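Local coordinates for protein 5-cytosine DNA methyltransferase (Entamoeba histolytica, PDB 3QV2) that probably transfers a methyl group from S-adenosyl-L-methionine to carbon 5 of cytosine in DNA or tRNA, at residues 87-92 against 128-133; 162-167 against 311-316. One frame throughout, in Å; residues are numbered along the deposited sequence.

Interaction 1: residues 87-92 against 128-133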
ATOM      1  N   GLN A  87      11.115   4.134   3.911  1.00 18.81           N
ATOM      2  CA  GLN A  87      11.926   4.510   5.067  1.00 16.89           C
ATOM      3  C   GLN A  87      12.740   5.795   4.869  1.00 17.86           C
ATOM      4  O   GLN A  87      12.754   6.659   5.745  1.00 20.42           O
ATOM      5  CB  GLN A  87      12.850   3.360   5.485  1.00 15.99           C
ATOM      6  CG  GLN A  87      12.131   2.091   5.916  1.00 15.64           C
ATOM      7  CD  GLN A  87      11.943   1.109   4.777  1.00 18.69           C
ATOM      8  OE1 GLN A  87      11.874   1.497   3.611  1.00 17.57           O
ATOM      9  NE2 GLN A  87      11.869  -0.173   5.110  1.00 21.05           N
ATOM     10  N   PRO A  88      13.421   5.927   3.717  1.00 19.62           N
ATOM     11  CA  PRO A  88      14.306   7.080   3.507  1.00 19.40           C
ATOM     12  C   PRO A  88      13.594   8.431   3.580  1.00 18.34           C
ATOM     13  O   PRO A  88      14.257   9.463   3.681  1.00 20.49           O
ATOM     14  CB  PRO A  88      14.829   6.861   2.082  1.00 15.34           C
ATOM     15  CG  PRO A  88      14.688   5.400   1.844  1.00 15.63           C
ATOM     16  CD  PRO A  88      13.446   5.001   2.572  1.00 16.75           C
ATOM     17  N   TYR A  89      12.266   8.427   3.540  1.00 14.45           N
ATOM     18  CA  TYR A  89      11.523   9.668   3.348  1.00 19.06           C
ATOM     19  C   TYR A  89      10.811  10.186   4.594  1.00 22.18           C
ATOM     20  O   TYR A  89       9.583  10.229   4.653  1.00 23.52           O
ATOM     21  CB  TYR A  89      10.560   9.518   2.168  1.00 16.72           C
ATOM     22  CG  TYR A  89      11.229   8.853   0.993  1.00 14.37           C
ATOM     23  CD1 TYR A  89      12.229   9.504   0.284  1.00 11.65           C
ATOM     24  CD2 TYR A  89      10.890   7.562   0.613  1.00 14.41           C
ATOM     25  CE1 TYR A  89      12.860   8.896  -0.781  1.00 11.87           C
ATOM     26  CE2 TYR A  89      11.515   6.947  -0.453  1.00 12.34           C
ATOM     27  CZ  TYR A  89      12.500   7.618  -1.145  1.00 11.83           C
ATOM     28  OH  TYR A  89      13.130   7.014  -2.207  1.00 17.92           O
ATOM     29  N   ASN A  90      11.604  10.577   5.586  1.00 27.29           N
ATOM     30  CA  ASN A  90      11.104  11.312   6.739  1.00 33.06           C
ATOM     31  C   ASN A  90      11.832  12.648   6.832  1.00 36.47           C
ATOM     32  O   ASN A  90      12.851  12.849   6.169  1.00 34.85           O
ATOM     33  CB  ASN A  90      11.292  10.509   8.025  1.00 33.00           C
ATOM     34  CG  ASN A  90      12.726  10.072   8.234  1.00 36.20           C
ATOM     35  OD1 ASN A  90      13.592  10.883   8.559  1.00 35.90           O
ATOM     36  ND2 ASN A  90      12.984   8.784   8.049  1.00 38.80           N
ATOM     37  N   ASN A  91      11.314  13.559   7.649  1.00 37.58           N
ATOM     38  CA  ASN A  91      11.909  14.887   7.785  1.00 37.83           C
ATOM     39  C   ASN A  91      13.333  14.857   8.338  1.00 36.25           C
ATOM     40  O   ASN A  91      14.162  15.691   7.977  1.00 36.31           O
ATOM     41  CB  ASN A  91      11.020  15.794   8.639  1.00 41.47           C
ATOM     42  CG  ASN A  91       9.765  16.236   7.910  1.00 44.64           C
ATOM     43  OD1 ASN A  91       9.813  16.603   6.735  1.00 45.43           O
ATOM     44  ND2 ASN A  91       8.632  16.198   8.602  1.00 46.09           N
ATOM     45  N   SER A  92      13.614  13.894   9.208  1.00 34.77           N
ATOM     46  CA  SER A  92      14.946  13.761   9.785  1.00 37.87           C
ATOM     47  C   SER A  92      15.994  13.523   8.701  1.00 39.43           C
ATOM     48  O   SER A  92      16.985  14.247   8.610  1.00 41.66           O
ATOM     49  CB  SER A  92      14.976  12.619  10.801  1.00 39.17           C
ATOM     50  OG  SER A  92      16.275  12.459  11.349  1.00 41.94           O
ATOM     51  N   ILE A 128       3.353   5.081  -9.267  1.00 13.92           N
ATOM     52  CA  ILE A 128       4.185   5.045  -8.073  1.00 14.26           C
ATOM     53  C   ILE A 128       3.360   5.331  -6.827  1.00 16.86           C
ATOM     54  O   ILE A 128       2.497   6.206  -6.830  1.00 19.07           O
ATOM     55  CB  ILE A 128       5.334   6.066  -8.153  1.00 12.23           C
ATOM     56  CG1 ILE A 128       6.018   5.993  -9.518  1.00 10.73           C
ATOM     57  CG2 ILE A 128       6.335   5.830  -7.030  1.00 12.60           C
ATOM     58  CD1 ILE A 128       7.130   7.005  -9.699  1.00 10.68           C
ATOM     59  N   GLU A 129       3.627   4.584  -5.762  1.00 18.29           N
ATOM     60  CA  GLU A 129       2.945   4.796  -4.493  1.00 15.34           C
ATOM     61  C   GLU A 129       3.969   4.922  -3.373  1.00 14.94           C
ATOM     62  O   GLU A 129       4.935   4.162  -3.317  1.00 15.56           O
ATOM     63  CB  GLU A 129       1.966   3.653  -4.211  1.00 14.19           C
ATOM     64  CG  GLU A 129       1.070   3.865  -2.995  1.00 16.95           C
ATOM     65  CD  GLU A 129       1.755   3.518  -1.687  1.00 21.66           C
ATOM     66  OE1 GLU A 129       2.820   2.866  -1.724  1.00 24.40           O
ATOM     67  OE2 GLU A 129       1.226   3.893  -0.620  1.00 26.75           O
ATOM     68  N   ASN A 130       3.758   5.888  -2.485  1.00 18.06           N
ATOM     69  CA  ASN A 130       4.676   6.115  -1.376  1.00 17.04           C
ATOM     70  C   ASN A 130       4.046   6.987  -0.297  1.00 12.69           C
ATOM     71  O   ASN A 130       2.849   7.275  -0.342  1.00 11.30           O
ATOM     72  CB  ASN A 130       5.973   6.756  -1.879  1.00 15.29           C
ATOM     73  CG  ASN A 130       7.200   6.244  -1.148  1.00 19.42           C
ATOM     74  OD1 ASN A 130       7.577   6.766  -0.098  1.00 17.91           O
ATOM     75  ND2 ASN A 130       7.830   5.217  -1.703  1.00 22.70           N
ATOM     76  N   VAL A 131       4.854   7.401   0.673  1.00 14.54           N
ATOM     77  CA  VAL A 131       4.390   8.292   1.730  1.00 14.20           C
ATOM     78  C   VAL A 131       4.441   9.745   1.263  1.00 16.81           C
ATOM     79  O   VAL A 131       5.221  10.084   0.373  1.00 17.67           O
ATOM     80  CB  VAL A 131       5.224   8.125   3.017  1.00 15.24           C
ATOM     81  CG1 VAL A 131       4.993   6.748   3.617  1.00 16.57           C
ATOM     82  CG2 VAL A 131       6.699   8.341   2.725  1.00 16.44           C
ATOM     83  N   PRO A 132       3.599  10.605   1.859  1.00 12.33           N
ATOM     84  CA  PRO A 132       3.488  12.017   1.477  1.00 10.88           C
ATOM     85  C   PRO A 132       4.837  12.718   1.309  1.00 14.34           C
ATOM     86  O   PRO A 132       5.033  13.427   0.322  1.00 17.45           O
ATOM     87  CB  PRO A 132       2.717  12.627   2.650  1.00 12.67           C
ATOM     88  CG  PRO A 132       1.848  11.511   3.119  1.00 10.36           C
ATOM     89  CD  PRO A 132       2.658  10.254   2.937  1.00 12.65           C
ATOM     90  N   LEU A 133       5.752  12.517   2.253  1.00 14.82           N
ATOM     91  CA  LEU A 133       7.043  13.203   2.226  1.00 16.09           C
ATOM     92  C   LEU A 133       7.893  12.853   1.006  1.00 17.82           C
ATOM     93  O   LEU A 133       8.826  13.578   0.666  1.00 18.99           O
ATOM     94  CB  LEU A 133       7.828  12.938   3.514  1.00 14.41           C
ATOM     95  CG  LEU A 133       7.355  13.716   4.745  1.00 17.43           C
ATOM     96  CD1 LEU A 133       8.143  13.310   5.981  1.00 16.66           C
ATOM     97  CD2 LEU A 133       7.474  15.209   4.493  1.00 20.61           C
TER

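Interaction 2: residues 162-167 against 311-316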
ATOM      1  N   ILE A 162     -10.380   7.497   3.349  1.00 21.37           N
ATOM      2  CA  ILE A 162     -11.575   8.141   3.884  1.00 26.19           C
ATOM      3  C   ILE A 162     -12.170   9.117   2.876  1.00 28.26           C
ATOM      4  O   ILE A 162     -13.367   9.408   2.908  1.00 28.34           O
ATOM      5  CB  ILE A 162     -11.284   8.891   5.198  1.00 28.03           C
ATOM      6  CG1 ILE A 162     -10.339  10.067   4.947  1.00 28.76           C
ATOM      7  CG2 ILE A 162     -10.705   7.943   6.237  1.00 28.81           C
ATOM      8  CD1 ILE A 162     -10.188  10.992   6.137  1.00 26.61           C
ATOM      9  N   ASP A 163     -11.327   9.613   1.976  1.00 26.49           N
ATOM     10  CA  ASP A 163     -11.763  10.561   0.957  1.00 25.68           C
ATOM     11  C   ASP A 163     -12.760   9.931  -0.012  1.00 23.57           C
ATOM     12  O   ASP A 163     -13.582  10.629  -0.603  1.00 25.12           O
ATOM     13  CB  ASP A 163     -10.562  11.133   0.200  1.00 26.57           C
ATOM     14  CG  ASP A 163      -9.643  11.942   1.094  1.00 29.63           C
ATOM     15  OD1 ASP A 163     -10.118  12.439   2.136  1.00 30.35           O
ATOM     16  OD2 ASP A 163      -8.449  12.082   0.756  1.00 29.61           O
ATOM     17  N   ILE A 164     -12.685   8.613  -0.170  1.00 20.33           N
ATOM     18  CA  ILE A 164     -13.628   7.898  -1.025  1.00 19.24           C
ATOM     19  C   ILE A 164     -14.568   6.997  -0.224  1.00 21.58           C
ATOM     20  O   ILE A 164     -15.144   6.053  -0.762  1.00 23.16           O
ATOM     21  CB  ILE A 164     -12.915   7.066  -2.110  1.00 18.29           C
ATOM     22  CG1 ILE A 164     -11.946   6.067  -1.474  1.00 18.92           C
ATOM     23  CG2 ILE A 164     -12.189   7.975  -3.092  1.00 19.24           C
ATOM     24  CD1 ILE A 164     -11.251   5.171  -2.475  1.00 15.15           C
ATOM     25  N   GLY A 165     -14.712   7.289   1.064  1.00 21.21           N
ATOM     26  CA  GLY A 165     -15.699   6.618   1.891  1.00 20.89           C
ATOM     27  C   GLY A 165     -15.247   5.327   2.550  1.00 23.89           C
ATOM     28  O   GLY A 165     -16.074   4.552   3.030  1.00 25.57           O
ATOM     29  N   ILE A 166     -13.940   5.092   2.575  1.00 24.65           N
ATOM     30  CA  ILE A 166     -13.397   3.922   3.258  1.00 25.22           C
ATOM     31  C   ILE A 166     -12.959   4.301   4.668  1.00 25.68           C
ATOM     32  O   ILE A 166     -12.135   5.197   4.846  1.00 29.11           O
ATOM     33  CB  ILE A 166     -12.214   3.309   2.485  1.00 26.76           C
ATOM     34  CG1 ILE A 166     -12.650   2.914   1.071  1.00 25.84           C
ATOM     35  CG2 ILE A 166     -11.661   2.102   3.225  1.00 21.61           C
ATOM     36  CD1 ILE A 166     -13.766   1.892   1.040  1.00 23.85           C
ATOM     37  N   PRO A 167     -13.517   3.616   5.678  1.00 25.72           N
ATOM     38  CA  PRO A 167     -13.266   3.924   7.092  1.00 28.80           C
ATOM     39  C   PRO A 167     -11.847   3.574   7.538  1.00 27.18           C
ATOM     40  O   PRO A 167     -11.665   2.729   8.414  1.00 25.67           O
ATOM     41  CB  PRO A 167     -14.286   3.045   7.823  1.00 27.16           C
ATOM     42  CG  PRO A 167     -14.515   1.901   6.903  1.00 26.00           C
ATOM     43  CD  PRO A 167     -14.435   2.477   5.517  1.00 25.14           C
ATOM     44  N   CYS A 311      -5.942  -0.757  -1.759  1.00 20.97           N
ATOM     45  CA  CYS A 311      -6.370  -1.159  -3.092  1.00 16.30           C
ATOM     46  C   CYS A 311      -7.567  -0.341  -3.559  1.00 17.47           C
ATOM     47  O   CYS A 311      -7.713  -0.068  -4.749  1.00 20.96           O
ATOM     48  CB  CYS A 311      -6.703  -2.651  -3.124  1.00 13.18           C
ATOM     49  SG  CYS A 311      -5.322  -3.721  -2.670  1.00 20.87           S
ATOM     50  N   PHE A 312      -8.418   0.048  -2.614  1.00 16.49           N
ATOM     51  CA  PHE A 312      -9.565   0.896  -2.921  1.00 16.28           C
ATOM     52  C   PHE A 312      -9.134   2.163  -3.650  1.00 12.33           C
ATOM     53  O   PHE A 312      -9.618   2.457  -4.741  1.00 12.87           O
ATOM     54  CB  PHE A 312     -10.322   1.272  -1.642  1.00 17.88           C
ATOM     55  CG  PHE A 312     -11.148   0.155  -1.070  1.00 21.81           C
ATOM     56  CD1 PHE A 312     -12.281  -0.292  -1.730  1.00 20.68           C
ATOM     57  CD2 PHE A 312     -10.804  -0.433   0.134  1.00 23.55           C
ATOM     58  CE1 PHE A 312     -13.048  -1.316  -1.205  1.00 23.51           C
ATOM     59  CE2 PHE A 312     -11.567  -1.455   0.664  1.00 23.28           C
ATOM     60  CZ  PHE A 312     -12.690  -1.898  -0.007  1.00 24.37           C
ATOM     61  N   VAL A 313      -8.221   2.909  -3.035  1.00 13.07           N
ATOM     62  CA  VAL A 313      -7.757   4.178  -3.583  1.00 11.34           C
ATOM     63  C   VAL A 313      -7.009   3.996  -4.899  1.00 15.57           C
ATOM     64  O   VAL A 313      -7.295   4.674  -5.888  1.00 17.04           O
ATOM     65  CB  VAL A 313      -6.837   4.912  -2.588  1.00 12.45           C
ATOM     66  CG1 VAL A 313      -6.281   6.178  -3.214  1.00 10.09           C
ATOM     67  CG2 VAL A 313      -7.588   5.230  -1.304  1.00 12.62           C
ATOM     68  N   ILE A 314      -6.048   3.079  -4.905  1.00 15.64           N
ATOM     69  CA  ILE A 314      -5.215   2.856  -6.080  1.00 15.42           C
ATOM     70  C   ILE A 314      -6.038   2.413  -7.287  1.00 16.67           C
ATOM     71  O   ILE A 314      -5.716   2.753  -8.425  1.00 16.17           O
ATOM     72  CB  ILE A 314      -4.108   1.822  -5.799  1.00 13.79           C
ATOM     73  CG1 ILE A 314      -3.196   2.314  -4.674  1.00  9.40           C
ATOM     74  CG2 ILE A 314      -3.300   1.554  -7.056  1.00 14.00           C
ATOM     75  CD1 ILE A 314      -2.046   1.381  -4.369  1.00  9.11           C
ATOM     76  N   ALA A 315      -7.103   1.659  -7.035  1.00 15.84           N
ATOM     77  CA  ALA A 315      -7.979   1.201  -8.108  1.00 16.49           C
ATOM     78  C   ALA A 315      -8.541   2.385  -8.883  1.00 17.07           C
ATOM     79  O   ALA A 315      -8.552   2.385 -10.113  1.00 15.74           O
ATOM     80  CB  ALA A 315      -9.104   0.346  -7.553  1.00 17.56           C
ATOM     81  N   GLN A 316      -9.005   3.397  -8.157  1.00 13.15           N
ATOM     82  CA  GLN A 316      -9.575   4.581  -8.788  1.00 15.45           C
ATOM     83  C   GLN A 316      -8.522   5.397  -9.530  1.00 16.94           C
ATOM     84  O   GLN A 316      -8.783   5.922 -10.613  1.00 17.13           O
ATOM     85  CB  GLN A 316     -10.291   5.458  -7.757  1.00 15.28           C
ATOM     86  CG  GLN A 316     -11.529   4.820  -7.154  1.00 17.86           C
ATOM     87  CD  GLN A 316     -12.432   5.831  -6.478  1.00 19.90           C
ATOM     88  OE1 GLN A 316     -12.352   7.029  -6.749  1.00 21.12           O
ATOM     89  NE2 GLN A 316     -13.299   5.353  -5.593  1.00 17.33           N
TER

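Interaction 1: residues 87-92 against 128-133
Asn130 OD1 takes the backbone N-H of its own neighbour Val131 while lying against the ring of Tyr89 across the contact. The hydrogen bond from Val131 N to Asn130 OD1 is 2.9 Å long and fairly straight at the hydrogen (155°), but the N-H comes in nearly side-on to the C=O and tilted out of its plane. Tyr89 CD2 is 3.5 Å from the same Asn130 OD1, approached obliquely, with ring and amide planes 81° apart. One face of the Tyr89 ring has Pro88 CB over its centre, and Phe134 meets the ring edge-to-face.

Further along, methyl groups pack against both backbone and side-chain atoms. Val131 CG2 lies 4.1 Å from Tyr89 CB. Leu133 CB sits 3.4 Å from Tyr89 O, and with CG turned anti to its carbonyl carbon (chi1 -76°) the branch extends along the other segment. There Leu133 CD1 lies 3.6 Å from Asn91 N, and Leu133 CD2 is 3.5 Å from Asn91 OD1.

Residues 129-131 form the Glu-Asn-Val signature of C5-methyltransferases; 87-92 begin with the last residue of the Pro-Cys-Gln signature, whose Cys86, the predicted nucleophile, touches Asn130. With no hydrogen bond crossing, the residues just after Pro-Cys-Gln meet Glu-Asn-Val and Leu133 by van der Waals contact, while the internal Asn130 bond helps hold the amide that lies against both Tyr89 and Cys86.

Interaction 2: residues 162-167 against 311-316
Helix 311-321, which follows the Gly-Asn-Ser-Val signature near the C-terminus of C5-methyltransferases, is met here by the loop that joins strands 153-159 and 172-178 of the catalytic domain's central sheet. Two isoleucines from the loop rest on one side of the helix, where Phe312, Val313 and Gln316 receive them.

Ile166 reaches the aromatic ring. Its CD1 methyl stands 3.7 Å from the centroid of the Phe312 ring, only 7° off the ring normal, a CH-pi contact over the middle of one face. Rotation about CB-CG1 (chi2 -60°) swings that methyl over the ring, and Ile166 CG1 backs it up at 3.8 Å from Phe312 CG. Ile166 and Phe312 cross at about a right angle.

Ile164 sits opposite the next helix residue, Val313, and reaches on to Gln316. Its chain is extended (chi2 177°), and the terminal methyl probes the helix surface itself: Ile164 CD1 is 3.8 Å from Val313 CA and also touches the Val313 CG2 methyl. From the opposite direction comes Gln316, whose NE2 lies 3.7 Å from Ile164 CD1. That amide nitrogen is already committed, giving hydrogen bonds to His189 O and Glu191 OE1, and Glu191 is also joined to Ile164 through the backbone. Between the two isoleucines Gly165 has a positive phi, and its N bonds back to Ile162 O at 3.1 Å, closing a tight turn over 162-165 on which Ile164 points toward the helix; Ile166, just after it, does the same.

Most of the touching residues are buried, and no hydrogen bond passes between the segments. Adhesion therefore rests on methyl groups packed against a ring face, the helix backbone and the amide of Gln316, whose NE2 spends its N-H groups on residues 189-191 of the same chain.

In the fold
Interaction 1 comes first along the chain and closes before interaction 2 opens; their centres are 20 Å apart. Both are tied to the mixed six-stranded sheet of the Rossmann-like methyltransferase domain. Segment 128-133 runs off the end of strand 125-130, whose antiparallel neighbour 172-178 follows the loop of interaction 2, and Tyr174 on that neighbour packs against Val313 and Ile314 of helix 311-321. The segments also touch each other, Glu129 CG lying 4.2 Å from Ile314 CD1. Interaction 1 thus lies by the cofactor, the Asn130 side chain about 8 Å from bound S-adenosyl-L-homocysteine, whereas interaction 2 anchors the C-terminal helix beside the antiparallel part of the same sheet.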